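Long-range contact in berberine bridge enzyme-like 28 (Arabidopsis thaliana, PDB 5D79), which is a secreted FAD-dependent oxidoreductase of the berberine bridge enzyme family, involved in adaptation to salt stress: residues 285-298 / 388-402. Residues are numbered along the deposited sequence; the frame is centred on the assembly and turned at random.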
loop_
_atom_site.group_PDB
_atom_site.type_symbol
_atom_site.label_atom_id
_atom_site.label_comp_id
_atom_site.label_asym_id
_atom_site.label_seq_id
_atom_site.Cartn_x
_atom_site.Cartn_y
_atom_site.Cartn_z
ATOM N N PHE A 285 -2.830 2.729 -19.205
ATOM C CA PHE A 285 -3.061 3.206 -17.852
ATOM C C PHE A 285 -3.108 4.719 -17.857
ATOM O O PHE A 285 -2.125 5.347 -18.219
ATOM C CB PHE A 285 -1.945 2.719 -16.917
ATOM C CG PHE A 285 -2.026 3.273 -15.514
ATOM C CD1 PHE A 285 -2.836 2.677 -14.563
ATOM C CD2 PHE A 285 -1.281 4.388 -15.145
ATOM C CE1 PHE A 285 -2.905 3.188 -13.270
ATOM C CE2 PHE A 285 -1.346 4.897 -13.853
ATOM C CZ PHE A 285 -2.157 4.293 -12.919
ATOM N N ILE A 286 -4.238 5.303 -17.464
ATOM C CA ILE A 286 -4.371 6.758 -17.407
ATOM C C ILE A 286 -4.864 7.254 -16.039
ATOM O O ILE A 286 -6.036 7.094 -15.683
ATOM C CB ILE A 286 -5.345 7.300 -18.490
ATOM C CG1 ILE A 286 -5.410 6.389 -19.706
ATOM C CG2 ILE A 286 -4.968 8.721 -18.915
ATOM C CD1 ILE A 286 -6.508 6.791 -20.631
ATOM N N ARG A 287 -3.963 7.883 -15.300
ATOM C CA ARG A 287 -4.253 8.438 -13.979
ATOM C C ARG A 287 -4.474 9.964 -14.013
ATOM O O ARG A 287 -3.869 10.682 -14.808
ATOM C CB ARG A 287 -3.112 8.077 -13.012
ATOM C CG ARG A 287 -2.935 9.029 -11.819
ATOM C CD ARG A 287 -1.979 8.479 -10.755
ATOM N NE ARG A 287 -2.467 7.221 -10.183
ATOM C CZ ARG A 287 -1.745 6.434 -9.391
ATOM N NH1 ARG A 287 -0.499 6.780 -9.075
ATOM N NH2 ARG A 287 -2.254 5.305 -8.921
ATOM N N THR A 288 -5.363 10.448 -13.155
ATOM C CA THR A 288 -5.616 11.866 -13.013
ATOM C C THR A 288 -5.269 12.283 -11.590
ATOM O O THR A 288 -5.771 11.712 -10.619
ATOM C CB THR A 288 -7.096 12.218 -13.326
ATOM O OG1 THR A 288 -7.398 11.913 -14.700
ATOM C CG2 THR A 288 -7.379 13.689 -13.061
ATOM N N THR A 289 -4.391 13.263 -11.458
ATOM C CA THR A 289 -4.071 13.784 -10.143
ATOM C C THR A 289 -4.398 15.263 -10.066
ATOM O O THR A 289 -3.935 16.068 -10.871
ATOM C CB THR A 289 -2.595 13.587 -9.792
ATOM O OG1 THR A 289 -2.219 12.232 -10.064
ATOM C CG2 THR A 289 -2.348 13.927 -8.312
ATOM N N LEU A 290 -5.211 15.615 -9.092
ATOM C CA LEU A 290 -5.471 17.001 -8.800
ATOM C C LEU A 290 -4.569 17.442 -7.654
ATOM O O LEU A 290 -4.540 16.807 -6.599
ATOM C CB LEU A 290 -6.934 17.190 -8.448
ATOM C CG LEU A 290 -7.901 16.659 -9.489
ATOM C CD1 LEU A 290 -9.311 17.043 -9.081
ATOM C CD2 LEU A 290 -7.564 17.242 -10.825
ATOM N N GLU A 291 -3.821 18.519 -7.866
ATOM C CA GLU A 291 -2.813 18.956 -6.904
ATOM C C GLU A 291 -2.287 20.333 -7.281
ATOM O O GLU A 291 -2.661 20.873 -8.315
ATOM C CB GLU A 291 -1.656 17.963 -6.854
ATOM C CG GLU A 291 -0.924 17.914 -8.164
ATOM C CD GLU A 291 0.239 16.983 -8.145
ATOM O OE1 GLU A 291 0.449 16.321 -7.113
ATOM O OE2 GLU A 291 0.944 16.919 -9.167
ATOM N N ARG A 292 -1.413 20.889 -6.444
ATOM C CA ARG A 292 -0.734 22.143 -6.761
ATOM C C ARG A 292 0.357 21.957 -7.800
ATOM O O ARG A 292 0.978 20.896 -7.885
ATOM C CB ARG A 292 -0.101 22.763 -5.514
ATOM C CG ARG A 292 -1.064 23.297 -4.495
ATOM C CD ARG A 292 -1.777 24.563 -4.947
ATOM N NE ARG A 292 -2.840 24.873 -3.998
ATOM C CZ ARG A 292 -2.697 25.691 -2.961
ATOM N NH1 ARG A 292 -1.539 26.312 -2.762
ATOM N NH2 ARG A 292 -3.715 25.901 -2.134
ATOM N N SER A 293 0.594 23.008 -8.576
ATOM C CA SER A 293 1.732 23.061 -9.482
ATOM C C SER A 293 2.857 23.891 -8.868
ATOM O O SER A 293 2.659 24.554 -7.848
ATOM C CB SER A 293 1.317 23.639 -10.837
ATOM O OG SER A 293 0.854 24.970 -10.701
ATOM N N ASN A 294 4.031 23.853 -9.499
ATOM C CA ASN A 294 5.188 24.647 -9.068
ATOM C C ASN A 294 4.857 26.132 -8.979
ATOM O O ASN A 294 5.458 26.870 -8.199
ATOM C CB ASN A 294 6.377 24.456 -10.021
ATOM C CG ASN A 294 6.501 23.029 -10.541
ATOM O OD1 ASN A 294 5.956 22.089 -9.957
ATOM N ND2 ASN A 294 7.226 22.864 -11.647
ATOM N N LYS A 295 3.899 26.559 -9.794
ATOM C CA LYS A 295 3.457 27.940 -9.813
ATOM C C LYS A 295 2.333 28.167 -8.806
ATOM O O LYS A 295 1.575 29.130 -8.916
ATOM C CB LYS A 295 3.006 28.330 -11.221
ATOM C CG LYS A 295 4.134 28.327 -12.260
ATOM C CD LYS A 295 3.611 28.682 -13.649
ATOM C CE LYS A 295 4.656 29.391 -14.488
ATOM N NZ LYS A 295 4.060 30.571 -15.185
ATOM N N ASN A 296 2.235 27.262 -7.833
ATOM C CA ASN A 296 1.309 27.389 -6.702
ATOM C C ASN A 296 -0.158 27.587 -7.104
ATOM O O ASN A 296 -0.883 28.369 -6.488
ATOM C CB ASN A 296 1.755 28.537 -5.791
ATOM C CG ASN A 296 1.177 28.431 -4.391
ATOM O OD1 ASN A 296 0.889 27.336 -3.899
ATOM N ND2 ASN A 296 1.002 29.575 -3.743
ATOM N N ALA A 297 -0.589 26.863 -8.132
ATOM C CA ALA A 297 -1.984 26.874 -8.552
ATOM C C ALA A 297 -2.477 25.450 -8.795
ATOM O O ALA A 297 -1.699 24.560 -9.136
ATOM C CB ALA A 297 -2.158 27.717 -9.793
ATOM N N VAL A 298 -3.772 25.240 -8.608
ATOM C CA VAL A 298 -4.369 23.934 -8.830
ATOM C C VAL A 298 -4.353 23.584 -10.317
ATOM O O VAL A 298 -4.668 24.411 -11.178
ATOM C CB VAL A 298 -5.811 23.888 -8.288
ATOM C CG1 VAL A 298 -6.407 22.498 -8.431
ATOM C CG2 VAL A 298 -5.826 24.320 -6.846
ATOM N N LEU A 388 -8.957 22.144 -3.122
ATOM C CA LEU A 388 -7.503 22.092 -3.232
ATOM C C LEU A 388 -6.868 23.486 -3.271
ATOM O O LEU A 388 -5.664 23.636 -3.064
ATOM C CB LEU A 388 -7.097 21.291 -4.469
ATOM C CG LEU A 388 -7.109 19.770 -4.299
ATOM C CD1 LEU A 388 -7.243 19.102 -5.639
ATOM C CD2 LEU A 388 -5.844 19.304 -3.610
ATOM N N GLU A 389 -7.679 24.506 -3.524
ATOM C CA GLU A 389 -7.205 25.882 -3.454
ATOM C C GLU A 389 -6.982 26.335 -2.004
ATOM O O GLU A 389 -6.431 27.413 -1.765
ATOM C CB GLU A 389 -8.192 26.817 -4.147
ATOM C CG GLU A 389 -8.657 26.320 -5.504
ATOM C CD GLU A 389 -9.631 27.278 -6.181
ATOM O OE1 GLU A 389 -10.149 28.191 -5.500
ATOM O OE2 GLU A 389 -9.878 27.122 -7.396
ATOM N N ALA A 390 -7.420 25.515 -1.049
ATOM C CA ALA A 390 -7.267 25.806 0.381
ATOM C C ALA A 390 -5.797 25.914 0.764
ATOM O O ALA A 390 -4.967 25.189 0.221
ATOM C CB ALA A 390 -7.953 24.734 1.221
ATOM N N PRO A 391 -5.470 26.824 1.700
ATOM C CA PRO A 391 -4.070 27.044 2.064
ATOM C C PRO A 391 -3.436 25.771 2.591
ATOM O O PRO A 391 -2.298 25.465 2.237
ATOM C CB PRO A 391 -4.147 28.112 3.164
ATOM C CG PRO A 391 -5.495 28.733 3.025
ATOM C CD PRO A 391 -6.385 27.651 2.511
ATOM N N GLU A 392 -4.182 25.031 3.409
ATOM C CA GLU A 392 -3.667 23.821 4.042
ATOM C C GLU A 392 -3.638 22.636 3.052
ATOM O O GLU A 392 -3.141 21.558 3.369
ATOM C CB GLU A 392 -4.481 23.495 5.315
ATOM C CG GLU A 392 -5.896 22.915 5.131
ATOM C CD GLU A 392 -6.983 23.964 4.902
ATOM O OE1 GLU A 392 -6.646 25.135 4.650
ATOM O OE2 GLU A 392 -8.184 23.607 4.963
ATOM N N ALA A 393 -4.132 22.851 1.837
ATOM C CA ALA A 393 -4.046 21.826 0.795
ATOM C C ALA A 393 -2.882 22.054 -0.179
ATOM O O ALA A 393 -2.900 21.525 -1.292
ATOM C CB ALA A 393 -5.358 21.750 0.024
ATOM N N ARG A 394 -1.884 22.839 0.233
ATOM C CA ARG A 394 -0.742 23.147 -0.627
ATOM C C ARG A 394 0.066 21.901 -0.974
ATOM O O ARG A 394 0.591 21.788 -2.086
ATOM C CB ARG A 394 0.190 24.183 0.017
ATOM C CG ARG A 394 1.235 24.707 -0.967
ATOM C CD ARG A 394 2.116 25.782 -0.374
ATOM N NE ARG A 394 2.927 25.283 0.739
ATOM C CZ ARG A 394 4.134 24.730 0.609
ATOM N NH1 ARG A 394 4.673 24.589 -0.596
ATOM N NH2 ARG A 394 4.800 24.313 1.683
ATOM N N LEU A 395 0.172 20.966 -0.034
ATOM C CA LEU A 395 0.876 19.717 -0.317
ATOM C C LEU A 395 -0.074 18.525 -0.335
ATOM O O LEU A 395 0.323 17.393 -0.081
ATOM C CB LEU A 395 1.994 19.489 0.694
ATOM C CG LEU A 395 3.097 20.552 0.717
ATOM C CD1 LEU A 395 4.292 20.033 1.503
ATOM C CD2 LEU A 395 3.502 20.954 -0.686
ATOM N N GLY A 396 -1.327 18.794 -0.673
ATOM C CA GLY A 396 -2.345 17.767 -0.749
ATOM C C GLY A 396 -2.635 17.293 -2.161
ATOM O O GLY A 396 -2.356 17.980 -3.135
ATOM N N LYS A 397 -3.202 16.099 -2.261
ATOM C CA LYS A 397 -3.491 15.480 -3.546
ATOM C C LYS A 397 -4.854 14.777 -3.545
ATOM O O LYS A 397 -5.276 14.207 -2.530
ATOM C CB LYS A 397 -2.390 14.467 -3.910
ATOM C CG LYS A 397 -0.974 14.985 -3.769
ATOM C CD LYS A 397 0.055 14.072 -4.419
ATOM C CE LYS A 397 1.419 14.764 -4.432
ATOM N NZ LYS A 397 2.472 14.020 -5.170
ATOM N N ILE A 398 -5.540 14.822 -4.686
ATOM C CA ILE A 398 -6.649 13.902 -4.936
ATOM C C ILE A 398 -6.307 13.106 -6.192
ATOM O O ILE A 398 -6.154 13.662 -7.275
ATOM C CB ILE A 398 -7.982 14.645 -5.058
ATOM C CG1 ILE A 398 -8.378 15.167 -3.678
ATOM C CG2 ILE A 398 -9.074 13.730 -5.589
ATOM C CD1 ILE A 398 -9.474 16.198 -3.700
ATOM N N ILE A 399 -6.125 11.802 -6.015
ATOM C CA ILE A 399 -5.549 10.952 -7.045
ATOM C C ILE A 399 -6.568 9.943 -7.545
ATOM O O ILE A 399 -7.081 9.148 -6.772
ATOM C CB ILE A 399 -4.293 10.195 -6.520
ATOM C CG1 ILE A 399 -3.355 11.144 -5.765
ATOM C CG2 ILE A 399 -3.530 9.545 -7.669
ATOM C CD1 ILE A 399 -2.454 10.447 -4.758
ATOM N N LEU A 400 -6.850 9.970 -8.842
ATOM C CA LEU A 400 -7.834 9.073 -9.428
ATOM C C LEU A 400 -7.129 7.978 -10.235
ATOM O O LEU A 400 -6.483 8.248 -11.248
ATOM C CB LEU A 400 -8.837 9.848 -10.307
ATOM C CG LEU A 400 -9.928 10.699 -9.636
ATOM C CD1 LEU A 400 -9.348 11.863 -8.857
ATOM C CD2 LEU A 400 -10.892 11.215 -10.669
ATOM N N THR A 401 -7.273 6.742 -9.762
ATOM C CA THR A 401 -6.600 5.581 -10.328
ATOM C C THR A 401 -7.593 4.650 -11.019
ATOM O O THR A 401 -8.461 4.079 -10.370
ATOM C CB THR A 401 -5.844 4.823 -9.231
ATOM O OG1 THR A 401 -4.838 5.685 -8.701
ATOM C CG2 THR A 401 -5.173 3.583 -9.774
ATOM N N PRO A 402 -7.451 4.475 -12.345
ATOM C CA PRO A 402 -8.451 3.714 -13.100
ATOM C C PRO A 402 -8.392 2.207 -12.834
ATOM O O PRO A 402 -7.317 1.612 -12.832
ATOM C CB PRO A 402 -8.088 4.029 -14.549
ATOM C CG PRO A 402 -6.583 4.181 -14.505
ATOM C CD PRO A 402 -6.281 4.822 -13.171
HETATM O O HOH W 1 -0.433 19.871 -4.009
HETATM O O HOH W 2 -3.953 22.238 -4.381
#
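Two neighbouring antiparallel strands in the middle of a seven-stranded sheet meet here, with Thr288 and Leu290 of one paired to Leu400 and Ile398 of the other. Both are hydrogen-bonded pairs. Leu400 N gives Thr288 O a bond of 2.7 Å, and Leu290 N reaches Ile398 O at 2.8 Å. The side chains of these four residues share one face of the sheet, where helix 263-276 covers Thr288, Leu290 and Leu400 with Trp273 and Ile270. Leu388 adds its CD1 to this face, tightly packed at 3.4 Å from Leu290 CB. Arg287, Thr289, Ile399 and Thr401 lie on the other face. As in berberine bridge enzyme, a seven-stranded antiparallel sheet of this kind probably forms the core of the substrate-binding domain, and here the side chain of Arg287 comes within about 5 Å of the FAD. Arg287 NH2 donates to Thr401 OG1 at 2.6 Å, with the hydroxyl tilted 28° out of the guanidinium plane. Ile399 CG2 lies over one face of that group, 3.6 Å from Arg287 NE. At the end of its strand, Arg292 bends at chi2 (-71°) and turns its guanidinium edge to the backbone carbonyl of Leu388. Arg292 NE and Arg292 NH2 both grip Leu388 O side-on, the latter at 3.1 Å. Arg292 NH1 holds Asn296 OD1 at 2.9 Å, while Arg394 CA sits over the guanidinium face. With an alanine in place of Arg292, Leu388 O would probably lose its two-nitrogen clasp and the Asn296 amide would be freer to turn. One water bridges Arg292 N to Arg394 O and Gly396 O.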